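PDB 2XQ0: leucine aminopeptidase 2 from Saccharomyces cerevisiae, which removes the N-terminal residue from short peptides, chiefly di- and tripeptides, as a zinc aminopeptidase, and hydrolyses epoxides such as leukotriene A4 weakly in vitro. Local coordinates for residues H319-E324 / F394-H399; T327-R332 / P412-Y417. All coordinates share one frame; numbering follows the deposited sequence.

How the interactions relate
Both interactions lean on helix 321-339, which brings E324 to the catalytic zinc. Interaction 1 joins its first turn to helix 388-403; interaction 2 joins the next turns to helix 407-420, which follows 388-403 in the chain, the two centres lying about 10 Å apart. The two contacts touch directly. F394 takes R332 in a cation-pi contact, CD2 to NH1 3.4 Å, and F394 CB lies 3.8 Å from V328 CG1. L322 CD2 also sits 3.8 Å from Y417 OH. Interaction 1 includes zinc and bestatin contacts in its own segment, whereas interaction 2 stands one layer back: the side chain of L330 is about 10 Å from the zinc and about 12 Å from the inhibitor.

Interaction 1: H319-E324 / F394-H399; sequences HFWLNE and FNLLFH. With ZN (zinc ion), chain C; BES (2-(3-amino-2-hydroxy-4-phenyl-butyrylamino)-4-methyl-pentanoic acid), chain B.
W321 has its CG wedged between the backbone N and the carbonyl carbon (chi1 86°), a rotation that sends the benzo end of the indole across to helix 388-403. There L396 and L397 both meet the benzo end of the ring. L397, with CG opposite the carbonyl carbon (chi1 -63°), holds that branch point at the ring's edge, CG lying near the ring plane and 4.1 Å from W321 CZ3, while L396 CD2 comes in obliquely to W321 CH2 at 3.9 Å. From its own helix turn, L322 lays CD2 over one indole face toward the rim, 3.6 Å above the plane. The polar side of the indole is held as well, since W321 NE1 is hydrogen-bonded to T428 OG1, the same hydroxyl that pairs with H319 ND1.

Three residues on from W321, the helix supplies the distal glutamate of the HExxH-18-E zinc motif that marks the M1 aminopeptidases. E324, its chain bent at chi2, reaches the metal with OE1 at 2.2 Å from the zinc; OE2 stands farther off at 2.7 Å, a long and at best weak second contact. H301 and H305 complete the protein's share of the site. Bestatin chelates the same ion through its hydroxyl O2 and its amide oxygen O3, each 2.4 Å from the zinc. F320 lines the pocket for the inhibitor's phenyl group: its CZ approaches BES C9 of that ring to 3.8 Å, and F385 meets the F320 ring too.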
ATOM      1  N   HIS A 319      13.386  -0.812   8.113  1.00 17.74           N
ATOM      2  CA  HIS A 319      13.507  -2.117   7.444  1.00 23.78           C
ATOM      3  C   HIS A 319      12.209  -2.476   6.709  1.00 19.16           C
ATOM      4  O   HIS A 319      11.832  -3.650   6.589  1.00 21.23           O
ATOM      5  CB  HIS A 319      13.882  -3.195   8.467  1.00 22.91           C
ATOM      6  CG  HIS A 319      15.116  -2.859   9.236  1.00 23.11           C
ATOM      7  ND1 HIS A 319      16.380  -3.148   8.768  1.00 21.25           N
ATOM      8  CD2 HIS A 319      15.284  -2.189  10.397  1.00 21.90           C
ATOM      9  CE1 HIS A 319      17.274  -2.691   9.626  1.00 22.47           C
ATOM     10  NE2 HIS A 319      16.635  -2.101  10.623  1.00 22.92           N
ATOM     11  N   PHE A 320      11.532  -1.433   6.242  1.00 18.03           N
ATOM     12  CA  PHE A 320      10.255  -1.540   5.542  1.00 16.82           C
ATOM     13  C   PHE A 320      10.356  -2.443   4.310  1.00 17.93           C
ATOM     14  O   PHE A 320       9.364  -3.049   3.899  1.00 22.62           O
ATOM     15  CB  PHE A 320       9.802  -0.134   5.144  1.00 22.30           C
ATOM     16  CG  PHE A 320       8.415  -0.071   4.561  1.00 21.09           C
ATOM     17  CD1 PHE A 320       7.351  -0.693   5.199  1.00 22.29           C
ATOM     18  CD2 PHE A 320       8.169   0.675   3.407  1.00 27.79           C
ATOM     19  CE1 PHE A 320       6.058  -0.613   4.676  1.00 26.49           C
ATOM     20  CE2 PHE A 320       6.885   0.758   2.878  1.00 25.24           C
ATOM     21  CZ  PHE A 320       5.829   0.106   3.523  1.00 22.37           C
ATOM     22  N   TRP A 321      11.548  -2.537   3.717  1.00 17.31           N
ATOM     23  CA  TRP A 321      11.734  -3.399   2.547  1.00 17.68           C
ATOM     24  C   TRP A 321      11.371  -4.872   2.821  1.00 19.06           C
ATOM     25  O   TRP A 321      10.926  -5.587   1.913  1.00 19.70           O
ATOM     26  CB  TRP A 321      13.157  -3.278   1.974  1.00 21.00           C
ATOM     27  CG  TRP A 321      14.172  -4.175   2.620  1.00 23.20           C
ATOM     28  CD1 TRP A 321      14.938  -3.891   3.714  1.00 29.55           C
ATOM     29  CD2 TRP A 321      14.545  -5.490   2.197  1.00 20.97           C
ATOM     30  NE1 TRP A 321      15.768  -4.956   4.000  1.00 25.54           N
ATOM     31  CE2 TRP A 321      15.538  -5.952   3.089  1.00 25.49           C
ATOM     32  CE3 TRP A 321      14.134  -6.327   1.149  1.00 23.96           C
ATOM     33  CZ2 TRP A 321      16.131  -7.218   2.962  1.00 25.05           C
ATOM     34  CZ3 TRP A 321      14.719  -7.584   1.029  1.00 21.95           C
ATOM     35  CH2 TRP A 321      15.712  -8.014   1.931  1.00 23.26           C
ATOM     36  N   LEU A 322      11.549  -5.321   4.062  1.00 18.74           N
ATOM     37  CA  LEU A 322      11.229  -6.709   4.424  1.00 18.72           C
ATOM     38  C   LEU A 322       9.753  -6.985   4.220  1.00 19.02           C
ATOM     39  O   LEU A 322       9.358  -8.101   3.905  1.00 25.32           O
ATOM     40  CB  LEU A 322      11.596  -7.005   5.871  1.00 22.14           C
ATOM     41  CG  LEU A 322      13.103  -7.160   6.131  1.00 23.58           C
ATOM     42  CD1 LEU A 322      13.398  -7.277   7.623  1.00 21.71           C
ATOM     43  CD2 LEU A 322      13.632  -8.367   5.357  1.00 21.96           C
ATOM     44  N   ASN A 323       8.922  -5.976   4.477  0.53 19.06           N
ATOM     45  CA  ASN A 323       7.499  -6.085   4.201  0.53 19.53           C
ATOM     46  C   ASN A 323       7.273  -5.980   2.698  0.53 23.11           C
ATOM     47  O   ASN A 323       6.942  -6.967   2.043  0.53 21.27           O
ATOM     48  CB  ASN A 323       6.685  -4.991   4.917  0.53 21.16           C
ATOM     49  CG  ASN A 323       6.379  -5.322   6.381  0.53 16.53           C
ATOM     50  OD1 ASN A 323       7.127  -6.028   7.052  0.53 18.80           O
ATOM     51  ND2 ASN A 323       5.268  -4.794   6.879  0.53 15.80           N
ATOM     52  N   GLU A 324       7.478  -4.784   2.147  1.00 20.80           N
ATOM     53  CA  GLU A 324       7.057  -4.515   0.767  1.00 17.78           C
ATOM     54  C   GLU A 324       7.882  -5.230  -0.311  1.00 20.17           C
ATOM     55  O   GLU A 324       7.346  -5.596  -1.348  1.00 21.21           O
ATOM     56  CB  GLU A 324       7.005  -3.010   0.491  1.00 19.47           C
ATOM     57  CG  GLU A 324       5.968  -2.249   1.333  1.00 27.80           C
ATOM     58  CD  GLU A 324       4.531  -2.712   1.100  1.00 36.29           C
ATOM     59  OE1 GLU A 324       4.258  -3.396   0.085  1.00 31.87           O
ATOM     60  OE2 GLU A 324       3.660  -2.378   1.930  1.00 45.91           O
ATOM     61  N   PHE A 394      12.262  -6.093  -4.078  1.00 18.12           N
ATOM     62  CA  PHE A 394      12.002  -7.178  -5.022  1.00 17.88           C
ATOM     63  C   PHE A 394      13.243  -7.597  -5.805  1.00 18.19           C
ATOM     64  O   PHE A 394      13.522  -8.786  -5.957  1.00 18.98           O
ATOM     65  CB  PHE A 394      10.918  -6.766  -6.019  1.00 15.27           C
ATOM     66  CG  PHE A 394      10.941  -7.589  -7.268  1.00 15.91           C
ATOM     67  CD1 PHE A 394      10.392  -8.853  -7.282  1.00 17.03           C
ATOM     68  CD2 PHE A 394      11.568  -7.120  -8.401  1.00 18.88           C
ATOM     69  CE1 PHE A 394      10.441  -9.635  -8.415  1.00 20.29           C
ATOM     70  CE2 PHE A 394      11.618  -7.901  -9.547  1.00 26.51           C
ATOM     71  CZ  PHE A 394      11.054  -9.156  -9.553  1.00 23.54           C
ATOM     72  N   ASN A 395      13.983  -6.632  -6.336  1.00 17.85           N
ATOM     73  CA  ASN A 395      15.163  -6.986  -7.129  1.00 22.83           C
ATOM     74  C   ASN A 395      16.285  -7.666  -6.368  1.00 24.78           C
ATOM     75  O   ASN A 395      16.998  -8.510  -6.925  1.00 22.84           O
ATOM     76  CB  ASN A 395      15.681  -5.776  -7.905  1.00 23.11           C
ATOM     77  CG  ASN A 395      14.930  -5.593  -9.214  1.00 29.22           C
ATOM     78  OD1 ASN A 395      15.087  -6.389 -10.140  1.00 30.56           O
ATOM     79  ND2 ASN A 395      14.071  -4.578  -9.278  1.00 23.32           N
ATOM     80  N   LEU A 396      16.447  -7.330  -5.095  1.00 19.01           N
ATOM     81  CA  LEU A 396      17.424  -8.068  -4.292  1.00 23.95           C
ATOM     82  C   LEU A 396      16.974  -9.520  -4.140  1.00 19.00           C
ATOM     83  O   LEU A 396      17.775 -10.453  -4.285  1.00 21.13           O
ATOM     84  CB  LEU A 396      17.622  -7.407  -2.925  1.00 19.14           C
ATOM     85  CG  LEU A 396      18.412  -8.223  -1.915  1.00 23.62           C
ATOM     86  CD1 LEU A 396      19.743  -8.631  -2.518  1.00 27.82           C
ATOM     87  CD2 LEU A 396      18.602  -7.426  -0.625  1.00 18.78           C
ATOM     88  N   LEU A 397      15.682  -9.728  -3.896  1.00 16.96           N
ATOM     89  CA  LEU A 397      15.178 -11.108  -3.729  1.00 21.35           C
ATOM     90  C   LEU A 397      15.210 -11.929  -5.027  1.00 24.04           C
ATOM     91  O   LEU A 397      15.470 -13.137  -5.010  1.00 21.88           O
ATOM     92  CB  LEU A 397      13.766 -11.089  -3.154  1.00 21.29           C
ATOM     93  CG  LEU A 397      13.707 -10.479  -1.751  1.00 23.89           C
ATOM     94  CD1 LEU A 397      12.276 -10.289  -1.305  1.00 21.24           C
ATOM     95  CD2 LEU A 397      14.481 -11.358  -0.781  1.00 21.74           C
ATOM     96  N   PHE A 398      14.902 -11.275  -6.140  1.00 19.64           N
ATOM     97  CA  PHE A 398      14.969 -11.901  -7.444  1.00 17.77           C
ATOM     98  C   PHE A 398      16.425 -12.298  -7.790  1.00 30.58           C
ATOM     99  O   PHE A 398      16.674 -13.342  -8.408  1.00 28.50           O
ATOM    100  CB  PHE A 398      14.384 -10.965  -8.511  1.00 22.71           C
ATOM    101  CG  PHE A 398      14.300 -11.596  -9.883  1.00 29.39           C
ATOM    102  CD1 PHE A 398      13.378 -12.597 -10.141  1.00 27.37           C
ATOM    103  CD2 PHE A 398      15.154 -11.200 -10.903  1.00 34.46           C
ATOM    104  CE1 PHE A 398      13.307 -13.205 -11.403  1.00 30.64           C
ATOM    105  CE2 PHE A 398      15.083 -11.795 -12.164  1.00 39.83           C
ATOM    106  CZ  PHE A 398      14.153 -12.803 -12.407  1.00 28.80           C
ATOM    107  N   HIS A 399      17.374 -11.454  -7.393  1.00 26.75           N
ATOM    108  CA  HIS A 399      18.798 -11.734  -7.574  1.00 30.06           C
ATOM    109  C   HIS A 399      19.207 -12.971  -6.777  1.00 29.63           C
ATOM    110  O   HIS A 399      19.882 -13.864  -7.290  1.00 28.32           O
ATOM    111  CB  HIS A 399      19.627 -10.525  -7.131  1.00 26.54           C
ATOM    112  CG  HIS A 399      21.107 -10.715  -7.282  1.00 28.73           C
ATOM    113  ND1 HIS A 399      21.702 -10.960  -8.499  1.00 32.48           N
ATOM    114  CD2 HIS A 399      22.104 -10.694  -6.371  1.00 36.48           C
ATOM    115  CE1 HIS A 399      23.006 -11.087  -8.330  1.00 33.42           C
ATOM    116  NE2 HIS A 399      23.277 -10.928  -7.048  1.00 34.90           N
TER
HETATM  117 ZN    ZN C1672       2.037  -3.673   0.167  1.00 30.57          ZN
HETATM  118  N2  BES B 901      -0.328  -0.937   2.879  1.00 46.76           N
HETATM  119  C1  BES B 901       0.288  -0.669   1.595  1.00 45.88           C
HETATM  120  C6  BES B 901       0.068   0.793   1.201  1.00 46.67           C
HETATM  121  C7  BES B 901       0.757   1.708   2.189  1.00 48.03           C
HETATM  122  C8  BES B 901       2.067   1.445   2.574  1.00 45.10           C
HETATM  123  C12 BES B 901       0.079   2.798   2.726  1.00 51.51           C
HETATM  124  C9  BES B 901       2.703   2.279   3.487  1.00 44.27           C
HETATM  125  C11 BES B 901       0.717   3.632   3.641  1.00 49.59           C
HETATM  126  C10 BES B 901       2.030   3.373   4.021  1.00 44.60           C
HETATM  127  C2  BES B 901      -0.271  -1.596   0.509  1.00 44.93           C
HETATM  128  O2  BES B 901      -0.136  -2.997   0.787  1.00 32.40           O
HETATM  129  C3  BES B 901       0.449  -1.270  -0.757  1.00 47.59           C
HETATM  130  O3  BES B 901       1.628  -1.588  -0.930  1.00 38.26           O
HETATM  131  N1  BES B 901      -0.347  -0.605  -1.584  1.00 55.01           N
HETATM  132  C4  BES B 901      -0.046  -0.099  -2.908  1.00 58.17           C
HETATM  133  C13 BES B 901      -0.597  -1.179  -3.831  1.00 51.78           C
HETATM  134  C14 BES B 901       0.430  -1.675  -4.841  1.00 54.64           C
HETATM  135  C15 BES B 901       0.037  -3.057  -5.351  1.00 48.21           C
HETATM  136  C16 BES B 901       1.843  -1.683  -4.263  1.00 59.03           C
HETATM  137  C5  BES B 901      -0.858   1.152  -3.081  1.00 58.04           C
HETATM  138  O1  BES B 901      -0.457   2.032  -3.875  1.00 58.99           O
HETATM  139  O4  BES B 901      -1.914   1.271  -2.410  1.00 49.54           O

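Interaction 2: T327-R332 / P412-Y417; sequences TVYLER and PFIRHY
In the helical part of the thermolysin-like catalytic domain, the helix that carries the zinc-binding glutamate packs against helix 407-420, with Y329 and L330 on one side and I414 on the other. The helices stand well apart here, L330 CA and I414 CA being 9.6 Å from each other, and side chains span the gap. I414 is extended at chi2 (180°), which carries CD1 to the edge of the Y329 ring, 3.7 Å from CE2 and near the ring plane. Its other branch, CG2, faces L330 CD2 more loosely at 4.4 Å. W326 and R333, one turn to each side along helix 321-339, also touch I414, and W326 stacks with Y417.

The same helix also serves the metal site. E331 OE1 accepts a hydrogen bond from H301 ND1, a second-shell link that probably helps fix the imidazole of a zinc ligand. L330, besides meeting I414, packs on A304 and S308 of helix 297-311, which bears both zinc histidines. R332 is gripped through its guanidinium by a salt bridge to E391 and a hydrogen bond to S347, with V328 CG1 3.3 Å above one face, toward its rim. At the far end of the Y329 ring, OH is hydrogen-bonded to both E401 OE1 and R333 NH1.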
ATOM      1  N   THR A 327       6.699  -8.816  -0.301  1.00 15.25           N
ATOM      2  CA  THR A 327       5.340  -8.836  -0.873  1.00 16.00           C
ATOM      3  C   THR A 327       5.356  -8.743  -2.399  1.00 13.60           C
ATOM      4  O   THR A 327       4.679  -9.510  -3.067  1.00 16.96           O
ATOM      5  CB  THR A 327       4.443  -7.741  -0.275  1.00 16.37           C
ATOM      6  OG1 THR A 327       4.366  -7.942   1.146  1.00 21.91           O
ATOM      7  CG2 THR A 327       3.022  -7.763  -0.897  1.00 14.06           C
ATOM      8  N   VAL A 328       6.130  -7.810  -2.945  1.00 18.10           N
ATOM      9  CA  VAL A 328       6.187  -7.627  -4.387  1.00 14.92           C
ATOM     10  C   VAL A 328       6.779  -8.898  -5.007  1.00 22.09           C
ATOM     11  O   VAL A 328       6.315  -9.362  -6.054  1.00 19.40           O
ATOM     12  CB  VAL A 328       7.014  -6.350  -4.789  1.00 19.02           C
ATOM     13  CG1 VAL A 328       7.188  -6.267  -6.319  1.00 15.90           C
ATOM     14  CG2 VAL A 328       6.326  -5.057  -4.290  1.00 16.58           C
ATOM     15  N   TYR A 329       7.793  -9.462  -4.345  1.00 15.49           N
ATOM     16  CA  TYR A 329       8.398 -10.723  -4.792  1.00 17.19           C
ATOM     17  C   TYR A 329       7.356 -11.841  -4.806  1.00 22.57           C
ATOM     18  O   TYR A 329       7.124 -12.510  -5.838  1.00 18.37           O
ATOM     19  CB  TYR A 329       9.641 -11.110  -3.945  1.00 24.16           C
ATOM     20  CG  TYR A 329      10.182 -12.463  -4.360  1.00 24.09           C
ATOM     21  CD1 TYR A 329      11.004 -12.595  -5.475  1.00 23.43           C
ATOM     22  CD2 TYR A 329       9.807 -13.610  -3.681  1.00 16.80           C
ATOM     23  CE1 TYR A 329      11.458 -13.838  -5.884  1.00 20.64           C
ATOM     24  CE2 TYR A 329      10.241 -14.834  -4.083  1.00 17.04           C
ATOM     25  CZ  TYR A 329      11.058 -14.947  -5.189  1.00 21.10           C
ATOM     26  OH  TYR A 329      11.488 -16.182  -5.589  1.00 26.07           O
ATOM     27  N   LEU A 330       6.692 -12.029  -3.676  1.00 16.21           N
ATOM     28  CA  LEU A 330       5.665 -13.064  -3.582  1.00 18.46           C
ATOM     29  C   LEU A 330       4.490 -12.872  -4.560  1.00 18.38           C
ATOM     30  O   LEU A 330       4.065 -13.816  -5.196  1.00 21.10           O
ATOM     31  CB  LEU A 330       5.156 -13.196  -2.144  1.00 15.83           C
ATOM     32  CG  LEU A 330       6.219 -13.726  -1.175  1.00 27.03           C
ATOM     33  CD1 LEU A 330       5.737 -13.619   0.283  1.00 28.02           C
ATOM     34  CD2 LEU A 330       6.628 -15.170  -1.533  1.00 22.98           C
ATOM     35  N   GLU A 331       3.989 -11.645  -4.668  1.00 17.18           N
ATOM     36  CA  GLU A 331       2.936 -11.269  -5.611  1.00 17.71           C
ATOM     37  C   GLU A 331       3.298 -11.728  -7.021  1.00 17.79           C
ATOM     38  O   GLU A 331       2.498 -12.356  -7.714  1.00 17.52           O
ATOM     39  CB  GLU A 331       2.790  -9.741  -5.601  1.00 27.36           C
ATOM     40  CG  GLU A 331       1.886  -9.128  -6.679  1.00 27.81           C
ATOM     41  CD  GLU A 331       2.032  -7.600  -6.747  1.00 41.89           C
ATOM     42  OE1 GLU A 331       2.808  -7.009  -5.942  1.00 32.72           O
ATOM     43  OE2 GLU A 331       1.366  -6.988  -7.613  1.00 43.22           O
ATOM     44  N   ARG A 332       4.516 -11.401  -7.445  1.00 17.03           N
ATOM     45  CA  ARG A 332       4.989 -11.771  -8.767  1.00 19.00           C
ATOM     46  C   ARG A 332       5.200 -13.283  -8.928  1.00 19.64           C
ATOM     47  O   ARG A 332       5.013 -13.803 -10.013  1.00 24.44           O
ATOM     48  CB  ARG A 332       6.187 -10.936  -9.194  1.00 17.74           C
ATOM     49  CG  ARG A 332       5.786  -9.473  -9.409  1.00 15.86           C
ATOM     50  CD  ARG A 332       6.926  -8.591  -9.804  1.00 20.34           C
ATOM     51  NE  ARG A 332       6.431  -7.229  -9.953  1.00 19.49           N
ATOM     52  CZ  ARG A 332       7.154  -6.134  -9.752  1.00 21.07           C
ATOM     53  NH1 ARG A 332       8.430  -6.224  -9.386  1.00 19.82           N
ATOM     54  NH2 ARG A 332       6.589  -4.950  -9.897  1.00 19.54           N
ATOM     55  N   PRO A 412      12.432 -23.537  -0.583  1.00 33.09           N
ATOM     56  CA  PRO A 412      12.644 -24.099   0.760  1.00 36.52           C
ATOM     57  C   PRO A 412      13.070 -23.033   1.766  1.00 29.91           C
ATOM     58  O   PRO A 412      12.630 -23.064   2.918  1.00 26.99           O
ATOM     59  CB  PRO A 412      13.779 -25.095   0.543  1.00 36.17           C
ATOM     60  CG  PRO A 412      13.607 -25.528  -0.876  1.00 35.18           C
ATOM     61  CD  PRO A 412      13.167 -24.296  -1.611  1.00 32.66           C
ATOM     62  N   PHE A 413      13.916 -22.102   1.341  1.00 28.20           N
ATOM     63  CA  PHE A 413      14.280 -20.981   2.209  1.00 26.37           C
ATOM     64  C   PHE A 413      13.061 -20.114   2.565  1.00 26.59           C
ATOM     65  O   PHE A 413      12.863 -19.734   3.715  1.00 30.03           O
ATOM     66  CB  PHE A 413      15.352 -20.096   1.578  1.00 29.37           C
ATOM     67  CG  PHE A 413      15.587 -18.814   2.342  1.00 34.70           C
ATOM     68  CD1 PHE A 413      16.251 -18.832   3.562  1.00 34.96           C
ATOM     69  CD2 PHE A 413      15.110 -17.597   1.858  1.00 27.58           C
ATOM     70  CE1 PHE A 413      16.452 -17.654   4.286  1.00 27.59           C
ATOM     71  CE2 PHE A 413      15.308 -16.421   2.567  1.00 30.54           C
ATOM     72  CZ  PHE A 413      15.994 -16.454   3.789  1.00 30.51           C
ATOM     73  N   ILE A 414      12.261 -19.784   1.561  1.00 24.40           N
ATOM     74  CA  ILE A 414      11.066 -18.969   1.766  1.00 26.79           C
ATOM     75  C   ILE A 414      10.168 -19.572   2.855  1.00 27.42           C
ATOM     76  O   ILE A 414       9.722 -18.882   3.776  1.00 28.46           O
ATOM     77  CB  ILE A 414      10.296 -18.843   0.447  1.00 25.28           C
ATOM     78  CG1 ILE A 414      11.116 -18.028  -0.555  1.00 22.27           C
ATOM     79  CG2 ILE A 414       8.925 -18.231   0.659  1.00 24.68           C
ATOM     80  CD1 ILE A 414      10.412 -17.871  -1.896  1.00 29.65           C
ATOM     81  N   ARG A 415       9.914 -20.869   2.757  1.00 24.23           N
ATOM     82  CA  ARG A 415       9.115 -21.544   3.769  1.00 25.01           C
ATOM     83  C   ARG A 415       9.789 -21.500   5.137  1.00 28.67           C
ATOM     84  O   ARG A 415       9.119 -21.350   6.155  1.00 34.66           O
ATOM     85  CB  ARG A 415       8.877 -22.998   3.373  1.00 25.32           C
ATOM     86  CG  ARG A 415       7.788 -23.150   2.334  1.00 36.63           C
ATOM     87  CD  ARG A 415       8.046 -24.345   1.446  1.00 40.68           C
ATOM     88  NE  ARG A 415       7.379 -24.164   0.164  1.00 38.48           N
ATOM     89  CZ  ARG A 415       7.644 -24.877  -0.919  1.00 41.97           C
ATOM     90  NH1 ARG A 415       6.978 -24.636  -2.041  1.00 42.07           N
ATOM     91  NH2 ARG A 415       8.569 -25.827  -0.875  1.00 45.59           N
ATOM     92  N   HIS A 416      11.110 -21.656   5.160  1.00 21.17           N
ATOM     93  CA  HIS A 416      11.840 -21.699   6.423  1.00 28.57           C
ATOM     94  C   HIS A 416      11.747 -20.339   7.092  1.00 29.66           C
ATOM     95  O   HIS A 416      11.433 -20.231   8.285  1.00 27.34           O
ATOM     96  CB  HIS A 416      13.306 -22.056   6.172  1.00 27.32           C
ATOM     97  CG  HIS A 416      14.141 -22.065   7.409  1.00 38.82           C
ATOM     98  ND1 HIS A 416      14.959 -21.015   7.763  1.00 43.58           N
ATOM     99  CD2 HIS A 416      14.277 -22.993   8.385  1.00 42.82           C
ATOM    100  CE1 HIS A 416      15.570 -21.297   8.899  1.00 42.22           C
ATOM    101  NE2 HIS A 416      15.172 -22.490   9.298  1.00 46.84           N
ATOM    102  N   TYR A 417      12.026 -19.308   6.299  1.00 25.92           N
ATOM    103  CA  TYR A 417      11.959 -17.921   6.735  1.00 26.31           C
ATOM    104  C   TYR A 417      10.604 -17.577   7.348  1.00 26.92           C
ATOM    105  O   TYR A 417      10.550 -17.120   8.486  1.00 27.42           O
ATOM    106  CB  TYR A 417      12.288 -16.994   5.556  1.00 25.17           C
ATOM    107  CG  TYR A 417      12.109 -15.509   5.820  1.00 25.76           C
ATOM    108  CD1 TYR A 417      13.033 -14.796   6.580  1.00 29.41           C
ATOM    109  CD2 TYR A 417      11.033 -14.814   5.284  1.00 20.78           C
ATOM    110  CE1 TYR A 417      12.878 -13.430   6.814  1.00 26.87           C
ATOM    111  CE2 TYR A 417      10.859 -13.447   5.522  1.00 29.93           C
ATOM    112  CZ  TYR A 417      11.796 -12.761   6.292  1.00 33.66           C
ATOM    113  OH  TYR A 417      11.655 -11.400   6.535  1.00 33.80           O
TER